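Local coordinates for imidazolonepropionase (Unidentified, PDB 2Q09), which hydrolyses the ring carbon-nitrogen bond of imidazolone-5-propanoate to give N-formimidoyl-L-glutamate, the third step of histidine degradation, at residues A[112-115]-A[116-120]; A[102-105]-A[106-110]; A[128-132]-A[133-137]; A[90-94]-A[95-99]. One frame throughout, in Å; residues are numbered along the deposited sequence.

All four contacts are local turns or helix ends in the amidohydrolase part of the chain. Contacts 1 and 4 lie at the surface; contacts 2 and 3 are partly buried. Contact 3 is the innermost, its centre about 12 Å from that of the chain, and contact 4 is farthest out, centre to centre about 31 Å. Contacts 1 and 2 share helix 104-113, while contacts 1 and 3 sit at the two ends of helix 116-133. Contact 1 caps a helix start with polar side chains. In contact 2 a serine hydroxyl and N-H both bond to a glycine carbonyl at a helix start, next to the bound inhibitor. Contact 3 closes a helix through backbone bonds. Contact 4 adds an aromatic face, and G102 N probably bonds to I97 O between contacts 4 and 2.

Contact 1 (A[112-115]-A[116-120]); sequences RAAS and EDQLF
A114 places its methyl against the side chain of L119, with CB 3.7 Å from L119 CD2. Its carbonyl O is hydrogen-bonded outside the turn, to K153 NZ. S115 follows as the N-cap of helix 116-133. Its OG accepts from Q118 N at 2.9 Å, with an N-H...O angle of 148°. The torsion puts OG between the backbone N and the carbonyl carbon of S115 (chi1 72°), where it faces the first turn. Q118 answers with its amide oxygen. S115 N donates to Q118 OE1 at 2.8 Å in a nearly straight bond of 168°, in the carbonyl plane and on a lone pair. These two reciprocal bonds make a capping box at the joint between helices 104-113 and 116-133. Q118 CG passes 3.0 Å from S115 OG as the extended Q118 chain runs alongside S115 toward its N-H. A weak bond of 3.4 Å also runs from S115 OG to Q118 OE1. The carbonyl of S115 begins the regular helix ladder: L119 N donates to S115 O at 3.0 Å. L119 CG lies 3.6 Å from that same S115 O. On the side facing helix 148-164, the carboxylates of E116 and D117 form salt bridges with R156 and R160.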
loop_
_atom_site.group_PDB
_atom_site.type_symbol
_atom_site.label_atom_id
_atom_site.label_comp_id
_atom_site.label_asym_id
_atom_site.label_seq_id
_atom_site.Cartn_x
_atom_site.Cartn_y
_atom_site.Cartn_z
ATOM N N ARG A 112 19.746 8.769 -5.140
ATOM C CA ARG A 112 20.333 10.011 -4.625
ATOM C C ARG A 112 20.783 10.860 -5.810
ATOM O O ARG A 112 20.600 12.078 -5.838
ATOM C CB ARG A 112 21.566 9.731 -3.779
ATOM C CG ARG A 112 21.325 9.117 -2.426
ATOM C CD ARG A 112 22.674 8.836 -1.784
ATOM N NE ARG A 112 22.559 8.504 -0.371
ATOM C CZ ARG A 112 23.602 8.287 0.420
ATOM N NH1 ARG A 112 24.829 8.362 -0.088
ATOM N NH2 ARG A 112 23.427 8.038 1.713
ATOM N N ALA A 113 21.390 10.195 -6.785
ATOM C CA ALA A 113 21.895 10.863 -7.972
ATOM C C ALA A 113 20.799 11.377 -8.898
ATOM O O ALA A 113 21.006 12.353 -9.628
ATOM C CB ALA A 113 22.834 9.919 -8.740
ATOM N N ALA A 114 19.640 10.728 -8.874
ATOM C CA ALA A 114 18.547 11.160 -9.731
ATOM C C ALA A 114 17.988 12.475 -9.211
ATOM O O ALA A 114 17.921 12.691 -8.002
ATOM C CB ALA A 114 17.440 10.098 -9.759
ATOM N N SER A 115 17.573 13.347 -10.120
ATOM C CA SER A 115 16.994 14.621 -9.722
ATOM C C SER A 115 15.537 14.381 -9.345
ATOM O O SER A 115 14.948 13.370 -9.737
ATOM C CB SER A 115 17.039 15.625 -10.873
ATOM O OG SER A 115 16.099 15.288 -11.882
ATOM N N GLU A 116 14.960 15.316 -8.597
ATOM C CA GLU A 116 13.564 15.212 -8.198
ATOM C C GLU A 116 12.685 15.095 -9.445
ATOM O O GLU A 116 11.759 14.286 -9.489
ATOM C CB GLU A 116 13.143 16.439 -7.384
ATOM C CG GLU A 116 11.776 16.288 -6.752
ATOM C CD GLU A 116 11.363 17.498 -5.941
ATOM O OE1 GLU A 116 12.124 17.895 -5.031
ATOM O OE2 GLU A 116 10.276 18.050 -6.217
ATOM N N ASP A 117 12.986 15.902 -10.464
ATOM C CA ASP A 117 12.211 15.869 -11.704
ATOM C C ASP A 117 12.349 14.523 -12.413
ATOM O O ASP A 117 11.395 14.047 -13.029
ATOM C CB ASP A 117 12.648 16.975 -12.678
ATOM C CG ASP A 117 12.269 18.360 -12.203
ATOM O OD1 ASP A 117 11.351 18.482 -11.368
ATOM O OD2 ASP A 117 12.886 19.337 -12.680
ATOM N N GLN A 118 13.534 13.921 -12.340
ATOM C CA GLN A 118 13.774 12.626 -12.980
ATOM C C GLN A 118 12.998 11.500 -12.281
ATOM O O GLN A 118 12.457 10.615 -12.937
ATOM C CB GLN A 118 15.267 12.280 -12.980
ATOM C CG GLN A 118 16.108 13.089 -13.967
ATOM C CD GLN A 118 17.592 12.759 -13.897
ATOM O OE1 GLN A 118 18.199 12.810 -12.830
ATOM N NE2 GLN A 118 18.184 12.428 -15.041
ATOM N N LEU A 119 12.965 11.520 -10.951
ATOM C CA LEU A 119 12.239 10.493 -10.200
ATOM C C LEU A 119 10.748 10.562 -10.510
ATOM O O LEU A 119 10.076 9.537 -10.606
ATOM C CB LEU A 119 12.468 10.666 -8.700
ATOM C CG LEU A 119 13.877 10.339 -8.194
ATOM C CD1 LEU A 119 13.975 10.686 -6.719
ATOM C CD2 LEU A 119 14.188 8.867 -8.431
ATOM N N PHE A 120 10.243 11.779 -10.674
ATOM C CA PHE A 120 8.838 12.010 -10.991
ATOM C C PHE A 120 8.505 11.391 -12.346
ATOM O O PHE A 120 7.513 10.674 -12.489
ATOM C CB PHE A 120 8.558 13.515 -11.027
ATOM C CG PHE A 120 7.169 13.869 -11.472
ATOM C CD1 PHE A 120 6.084 13.716 -10.614
ATOM C CD2 PHE A 120 6.940 14.336 -12.763
ATOM C CE1 PHE A 120 4.791 14.031 -11.035
ATOM C CE2 PHE A 120 5.656 14.653 -13.193
ATOM C CZ PHE A 120 4.576 14.496 -12.326
#

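Contact 2 (A[102-105]-A[106-110]); sequences GGII and STVRA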
loop_
_atom_site.group_PDB
_atom_site.type_symbol
_atom_site.label_atom_id
_atom_site.label_comp_id
_atom_site.label_asym_id
_atom_site.label_seq_id
_atom_site.Cartn_x
_atom_site.Cartn_y
_atom_site.Cartn_z
ATOM N N GLY A 102 26.599 -3.698 -5.324
ATOM C CA GLY A 102 25.268 -4.129 -5.712
ATOM C C GLY A 102 24.330 -4.200 -4.520
ATOM O O GLY A 102 24.730 -3.896 -3.391
ATOM N N GLY A 103 23.083 -4.596 -4.765
ATOM C CA GLY A 103 22.121 -4.693 -3.682
ATOM C C GLY A 103 21.336 -3.407 -3.507
ATOM O O GLY A 103 21.327 -2.553 -4.391
ATOM N N ILE A 104 20.677 -3.257 -2.365
ATOM C CA ILE A 104 19.885 -2.066 -2.118
ATOM C C ILE A 104 20.709 -0.781 -2.191
ATOM O O ILE A 104 20.166 0.281 -2.478
ATOM C CB ILE A 104 19.171 -2.136 -0.749
ATOM C CG1 ILE A 104 18.339 -0.871 -0.536
ATOM C CG2 ILE A 104 20.190 -2.303 0.366
ATOM C CD1 ILE A 104 17.383 -0.950 0.632
ATOM N N ILE A 105 22.010 -0.867 -1.941
ATOM C CA ILE A 105 22.829 0.333 -2.003
ATOM C C ILE A 105 22.900 0.894 -3.423
ATOM O O ILE A 105 22.983 2.112 -3.598
ATOM C CB ILE A 105 24.264 0.092 -1.441
ATOM C CG1 ILE A 105 25.002 1.426 -1.313
ATOM C CG2 ILE A 105 25.043 -0.832 -2.338
ATOM C CD1 ILE A 105 24.300 2.439 -0.416
ATOM N N SER A 106 22.854 0.038 -4.445
ATOM C CA SER A 106 22.903 0.572 -5.801
ATOM C C SER A 106 21.641 1.395 -6.081
ATOM O O SER A 106 21.692 2.417 -6.768
ATOM C CB SER A 106 23.065 -0.544 -6.848
ATOM O OG SER A 106 21.942 -1.401 -6.911
ATOM N N THR A 107 20.505 0.965 -5.546
ATOM C CA THR A 107 19.274 1.719 -5.753
ATOM C C THR A 107 19.391 3.055 -5.014
ATOM O O THR A 107 18.905 4.087 -5.479
ATOM C CB THR A 107 18.045 0.957 -5.223
ATOM O OG1 THR A 107 17.856 -0.244 -5.982
ATOM C CG2 THR A 107 16.799 1.816 -5.358
ATOM N N VAL A 108 20.023 3.029 -3.847
ATOM C CA VAL A 108 20.210 4.248 -3.069
ATOM C C VAL A 108 21.095 5.248 -3.822
ATOM O O VAL A 108 20.780 6.438 -3.922
ATOM C CB VAL A 108 20.848 3.936 -1.702
ATOM C CG1 VAL A 108 21.185 5.240 -0.975
ATOM C CG2 VAL A 108 19.884 3.113 -0.861
ATOM N N ARG A 109 22.203 4.768 -4.374
ATOM C CA ARG A 109 23.091 5.658 -5.113
ATOM C C ARG A 109 22.394 6.221 -6.353
ATOM O O ARG A 109 22.489 7.415 -6.646
ATOM C CB ARG A 109 24.371 4.922 -5.517
ATOM C CG ARG A 109 25.203 4.435 -4.328
ATOM C CD ARG A 109 26.548 3.912 -4.790
ATOM N NE ARG A 109 27.320 3.254 -3.737
ATOM C CZ ARG A 109 27.655 3.808 -2.579
ATOM N NH1 ARG A 109 27.284 5.049 -2.298
ATOM N NH2 ARG A 109 28.373 3.127 -1.698
ATOM N N ALA A 110 21.696 5.362 -7.083
ATOM C CA ALA A 110 20.996 5.809 -8.279
ATOM C C ALA A 110 19.908 6.823 -7.926
ATOM O O ALA A 110 19.706 7.809 -8.640
ATOM C CB ALA A 110 20.378 4.613 -9.006
#
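The start of helix 104-113 lies beside the inhibitor pocket, and S106 closes back there on the carbonyl of G103. S106 OG donates to G103 O at 2.8 Å, in the carbonyl plane. S106 N donates to the same oxygen at 3.0 Å, from above that plane. Two donors from one residue therefore hold G103 O. The hydroxyl can do this because OG stands between the backbone N and carbonyl carbon of S106 (chi1 66°), turned back toward the helix start. G103 itself has a positive phi of 92°, a backbone form that glycine takes readily. The helix then runs on with V108 N to I104 O at 3.1 Å and R109 N to I105 O at 2.9 Å. I104 touches the bound inhibitor, and T107 OG1 is hydrogen-bonded to R81 NH1, a pocket residue. The first turn is thus part of the wall of the active-site cleft. I105 lies on another side of the helix. Its CG1 sits over one face of the R109 guanidinium, offset toward the rim, 3.8 Å from R109 CZ. Its CD1 packs 4.0 Å from V108 CB, the two side chains slanting past each other. V108 CG2 comes 3.3 Å from I104 O.

Contact 3 (A[128-132]-A[133-137]); sequences KSLIR and EGVTT
L130 O is gripped by two backbone N-H groups at the end of helix 116-133. E133 N donates to it at 3.0 Å in a bent bond. V135 N donates at 3.1 Å and 160°, the straighter bond. The two donors reach L130 O from opposite faces of its carbonyl plane. Beside it, G134 N donates to I131 O at 3.0 Å, from above the carbonyl plane of I131. A weak bond of 3.4 Å also links E133 N to S129 O. The side chains follow the turn of the backbone. V135 CB packs 4.0 Å from L130 CB, and V135 CG2 lies 3.5 Å from L130 O. E133 has CG beside its backbone N (chi1 -72°), which lays that carbon 3.3 Å from S129 O. Its carboxylate then reaches beyond the turn: OE2 bonds to S327 OG and OE1 to L328 N, at the start of helix 328-339. G134 has a positive phi of 109°, a backbone form suited to glycine. Backbone bonds tie G134 and T136 to L68 on strand 63-73. The bonds V135 N to L130 O and G134 N to I131 O, with the positive phi of G134, make a Schellman motif, ending a helix just before strand 135-141 of the TIM-barrel-like amidohydrolase fold.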
loop_
_atom_site.group_PDB
_atom_site.type_symbol
_atom_site.label_atom_id
_atom_site.label_comp_id
_atom_site.label_asym_id
_atom_site.label_seq_id
_atom_site.Cartn_x
_atom_site.Cartn_y
_atom_site.Cartn_z
ATOM N N LYS A 128 0.608 4.980 -13.488
ATOM C CA LYS A 128 -0.433 4.847 -14.500
ATOM C C LYS A 128 -0.887 3.404 -14.655
ATOM O O LYS A 128 -2.050 3.143 -14.972
ATOM C CB LYS A 128 0.044 5.413 -15.840
ATOM C CG LYS A 128 0.127 6.943 -15.808
ATOM C CD LYS A 128 0.514 7.542 -17.150
ATOM C CE LYS A 128 0.583 9.056 -17.029
ATOM N NZ LYS A 128 0.952 9.727 -18.305
ATOM N N SER A 129 0.020 2.457 -14.435
ATOM C CA SER A 129 -0.364 1.054 -14.536
ATOM C C SER A 129 -1.288 0.687 -13.377
ATOM O O SER A 129 -2.230 -0.087 -13.541
ATOM C CB SER A 129 0.866 0.149 -14.536
ATOM O OG SER A 129 1.472 0.140 -15.818
ATOM N N LEU A 130 -1.014 1.234 -12.200
ATOM C CA LEU A 130 -1.863 0.945 -11.048
ATOM C C LEU A 130 -3.229 1.593 -11.284
ATOM O O LEU A 130 -4.270 1.003 -10.990
ATOM C CB LEU A 130 -1.244 1.490 -9.756
ATOM C CG LEU A 130 0.025 0.791 -9.255
ATOM C CD1 LEU A 130 0.487 1.434 -7.957
ATOM C CD2 LEU A 130 -0.262 -0.692 -9.032
ATOM N N ILE A 131 -3.223 2.812 -11.815
ATOM C CA ILE A 131 -4.463 3.536 -12.093
ATOM C C ILE A 131 -5.427 2.726 -12.965
ATOM O O ILE A 131 -6.603 2.577 -12.625
ATOM C CB ILE A 131 -4.161 4.901 -12.782
ATOM C CG1 ILE A 131 -3.821 5.977 -11.733
ATOM C CG2 ILE A 131 -5.389 5.399 -13.553
ATOM C CD1 ILE A 131 -2.932 5.510 -10.618
ATOM N N ARG A 132 -4.935 2.192 -14.073
ATOM C CA ARG A 132 -5.804 1.423 -14.954
ATOM C C ARG A 132 -6.279 0.092 -14.373
ATOM O O ARG A 132 -7.225 -0.504 -14.893
ATOM C CB ARG A 132 -5.134 1.217 -16.308
ATOM C CG ARG A 132 -3.848 0.438 -16.267
ATOM C CD ARG A 132 -3.126 0.563 -17.598
ATOM N NE ARG A 132 -1.989 -0.344 -17.677
ATOM C CZ ARG A 132 -1.042 -0.277 -18.606
ATOM N NH1 ARG A 132 -1.094 0.660 -19.542
ATOM N NH2 ARG A 132 -0.050 -1.154 -18.595
ATOM N N GLU A 133 -5.630 -0.376 -13.310
ATOM C CA GLU A 133 -6.049 -1.610 -12.653
ATOM C C GLU A 133 -7.184 -1.290 -11.691
ATOM O O GLU A 133 -7.832 -2.194 -11.165
ATOM C CB GLU A 133 -4.923 -2.235 -11.827
ATOM C CG GLU A 133 -3.809 -2.878 -12.601
ATOM C CD GLU A 133 -3.040 -3.887 -11.755
ATOM O OE1 GLU A 133 -2.840 -3.630 -10.550
ATOM O OE2 GLU A 133 -2.630 -4.933 -12.298
ATOM N N GLY A 134 -7.392 -0.003 -11.428
ATOM C CA GLY A 134 -8.449 0.397 -10.517
ATOM C C GLY A 134 -7.955 0.924 -9.177
ATOM O O GLY A 134 -8.752 1.128 -8.267
ATOM N N VAL A 135 -6.652 1.152 -9.040
ATOM C CA VAL A 135 -6.128 1.666 -7.772
ATOM C C VAL A 135 -6.422 3.165 -7.679
ATOM O O VAL A 135 -6.043 3.932 -8.565
ATOM C CB VAL A 135 -4.609 1.441 -7.652
ATOM C CG1 VAL A 135 -4.092 2.053 -6.347
ATOM C CG2 VAL A 135 -4.298 -0.066 -7.673
ATOM N N THR A 136 -7.099 3.579 -6.614
ATOM C CA THR A 136 -7.456 4.986 -6.448
ATOM C C THR A 136 -6.710 5.652 -5.300
ATOM O O THR A 136 -6.721 6.875 -5.171
ATOM C CB THR A 136 -8.974 5.141 -6.254
ATOM O OG1 THR A 136 -9.416 4.254 -5.220
ATOM C CG2 THR A 136 -9.700 4.810 -7.554
ATOM N N THR A 137 -6.068 4.842 -4.463
ATOM C CA THR A 137 -5.258 5.345 -3.355
ATOM C C THR A 137 -4.018 4.463 -3.273
ATOM O O THR A 137 -4.127 3.232 -3.207
ATOM C CB THR A 137 -5.984 5.272 -1.992
ATOM O OG1 THR A 137 -7.102 6.164 -1.985
ATOM C CG2 THR A 137 -5.025 5.663 -0.865
#

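Contact 4 (A[90-94]-A[95-99]); sequences KGVPY and AEIAR
Y94 and A98 meet in the first turn of helix 94-99, where P93 holds the N-cap position. Just upstream, G91 ends helix 82-89 in a Schellman motif, and the short loop between the helices carries V92 into the contact. The backbone bonds come first. A98 N donates to Y94 O at 2.7 Å, nearly in line with the C=O bond. I97 N donates to P93 O at 3.3 Å, in the carbonyl plane. E96 N makes only a weak bond to the same oxygen, with an angle of 125°. Apolar contacts form the second group. V92 CG1 lies 4.0 Å from E96 CG, the two side chains meeting at a slant, and 4.3 Å from I97 CG1. V92 and I97 also touch helix 82-89, on L87 and on E84 and R88, so this side of the turn packs onto the preceding helix. A salt bridge runs within the helix from R99 NH1 to E96 OE2, its hydrogen-bond geometry weak. The aromatic contact comes last. With chi1 at 179°, Y94 CG points away from its own N and the ring lies alongside the helix. I97 crosses it at about a right angle, its CB 4.1 Å from Y94 CD1. The methyl of A98 makes a CH-pi contact over one ring face, with CB 4.2 Å from the Y94 ring centroid and 17° off the ring normal.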
loop_
_atom_site.group_PDB
_atom_site.type_symbol
_atom_site.label_atom_id
_atom_site.label_comp_id
_atom_site.label_asym_id
_atom_site.label_seq_id
_atom_site.Cartn_x
_atom_site.Cartn_y
_atom_site.Cartn_z
ATOM N N LYS A 90 23.045 -16.244 -13.433
ATOM C CA LYS A 90 24.166 -16.867 -14.132
ATOM C C LYS A 90 25.096 -17.585 -13.162
ATOM O O LYS A 90 25.958 -18.350 -13.582
ATOM C CB LYS A 90 24.972 -15.829 -14.906
ATOM C CG LYS A 90 24.267 -15.227 -16.105
ATOM C CD LYS A 90 25.240 -14.323 -16.830
ATOM C CE LYS A 90 24.657 -13.688 -18.060
ATOM N NZ LYS A 90 25.746 -12.927 -18.741
ATOM N N GLY A 91 24.936 -17.323 -11.866
ATOM C CA GLY A 91 25.771 -17.994 -10.885
ATOM C C GLY A 91 26.876 -17.167 -10.244
ATOM O O GLY A 91 27.720 -17.705 -9.525
ATOM N N VAL A 92 26.891 -15.867 -10.504
ATOM C CA VAL A 92 27.902 -15.006 -9.900
ATOM C C VAL A 92 27.560 -14.849 -8.411
ATOM O O VAL A 92 26.428 -14.520 -8.059
ATOM C CB VAL A 92 27.925 -13.623 -10.575
ATOM C CG1 VAL A 92 28.996 -12.741 -9.935
ATOM C CG2 VAL A 92 28.202 -13.782 -12.062
ATOM N N PRO A 93 28.535 -15.092 -7.522
ATOM C CA PRO A 93 28.364 -14.990 -6.066
ATOM C C PRO A 93 27.870 -13.612 -5.644
ATOM O O PRO A 93 28.317 -12.601 -6.175
ATOM C CB PRO A 93 29.769 -15.260 -5.527
ATOM C CG PRO A 93 30.411 -16.073 -6.594
ATOM C CD PRO A 93 29.933 -15.414 -7.858
ATOM N N TYR A 94 26.952 -13.571 -4.681
ATOM C CA TYR A 94 26.443 -12.287 -4.216
ATOM C C TYR A 94 27.569 -11.428 -3.643
ATOM O O TYR A 94 27.523 -10.203 -3.721
ATOM C CB TYR A 94 25.357 -12.473 -3.150
ATOM C CG TYR A 94 24.837 -11.148 -2.627
ATOM C CD1 TYR A 94 24.400 -10.162 -3.509
ATOM C CD2 TYR A 94 24.816 -10.865 -1.261
ATOM C CE1 TYR A 94 23.960 -8.926 -3.052
ATOM C CE2 TYR A 94 24.375 -9.628 -0.787
ATOM C CZ TYR A 94 23.951 -8.663 -1.693
ATOM O OH TYR A 94 23.521 -7.436 -1.245
ATOM N N ALA A 95 28.583 -12.072 -3.071
ATOM C CA ALA A 95 29.714 -11.349 -2.503
ATOM C C ALA A 95 30.360 -10.469 -3.563
ATOM O O ALA A 95 30.696 -9.320 -3.303
ATOM C CB ALA A 95 30.736 -12.332 -1.947
ATOM N N GLU A 96 30.526 -11.011 -4.764
ATOM C CA GLU A 96 31.132 -10.264 -5.859
ATOM C C GLU A 96 30.228 -9.103 -6.263
ATOM O O GLU A 96 30.702 -7.990 -6.491
ATOM C CB GLU A 96 31.376 -11.194 -7.057
ATOM C CG GLU A 96 31.920 -10.506 -8.304
ATOM C CD GLU A 96 33.292 -9.875 -8.098
ATOM O OE1 GLU A 96 34.168 -10.536 -7.503
ATOM O OE2 GLU A 96 33.491 -8.723 -8.544
ATOM N N ILE A 97 28.929 -9.365 -6.358
ATOM C CA ILE A 97 27.961 -8.340 -6.727
ATOM C C ILE A 97 27.964 -7.234 -5.679
ATOM O O ILE A 97 27.950 -6.051 -6.009
ATOM C CB ILE A 97 26.542 -8.944 -6.831
ATOM C CG1 ILE A 97 26.441 -9.801 -8.096
ATOM C CG2 ILE A 97 25.496 -7.844 -6.817
ATOM C CD1 ILE A 97 25.363 -10.854 -8.032
ATOM N N ALA A 98 27.988 -7.629 -4.412
ATOM C CA ALA A 98 27.980 -6.674 -3.315
ATOM C C ALA A 98 29.267 -5.860 -3.227
ATOM O O ALA A 98 29.214 -4.638 -3.112
ATOM C CB ALA A 98 27.731 -7.397 -2.000
ATOM N N ARG A 99 30.422 -6.517 -3.288
ATOM C CA ARG A 99 31.683 -5.787 -3.199
ATOM C C ARG A 99 31.782 -4.715 -4.277
ATOM O O ARG A 99 32.453 -3.705 -4.095
ATOM C CB ARG A 99 32.896 -6.745 -3.247
ATOM C CG ARG A 99 32.951 -7.729 -4.409
ATOM C CD ARG A 99 34.162 -8.669 -4.294
ATOM N NE ARG A 99 35.433 -7.969 -4.443
ATOM C CZ ARG A 99 35.834 -7.386 -5.569
ATOM N NH1 ARG A 99 35.068 -7.422 -6.645
ATOM N NH2 ARG A 99 36.995 -6.753 -5.611
#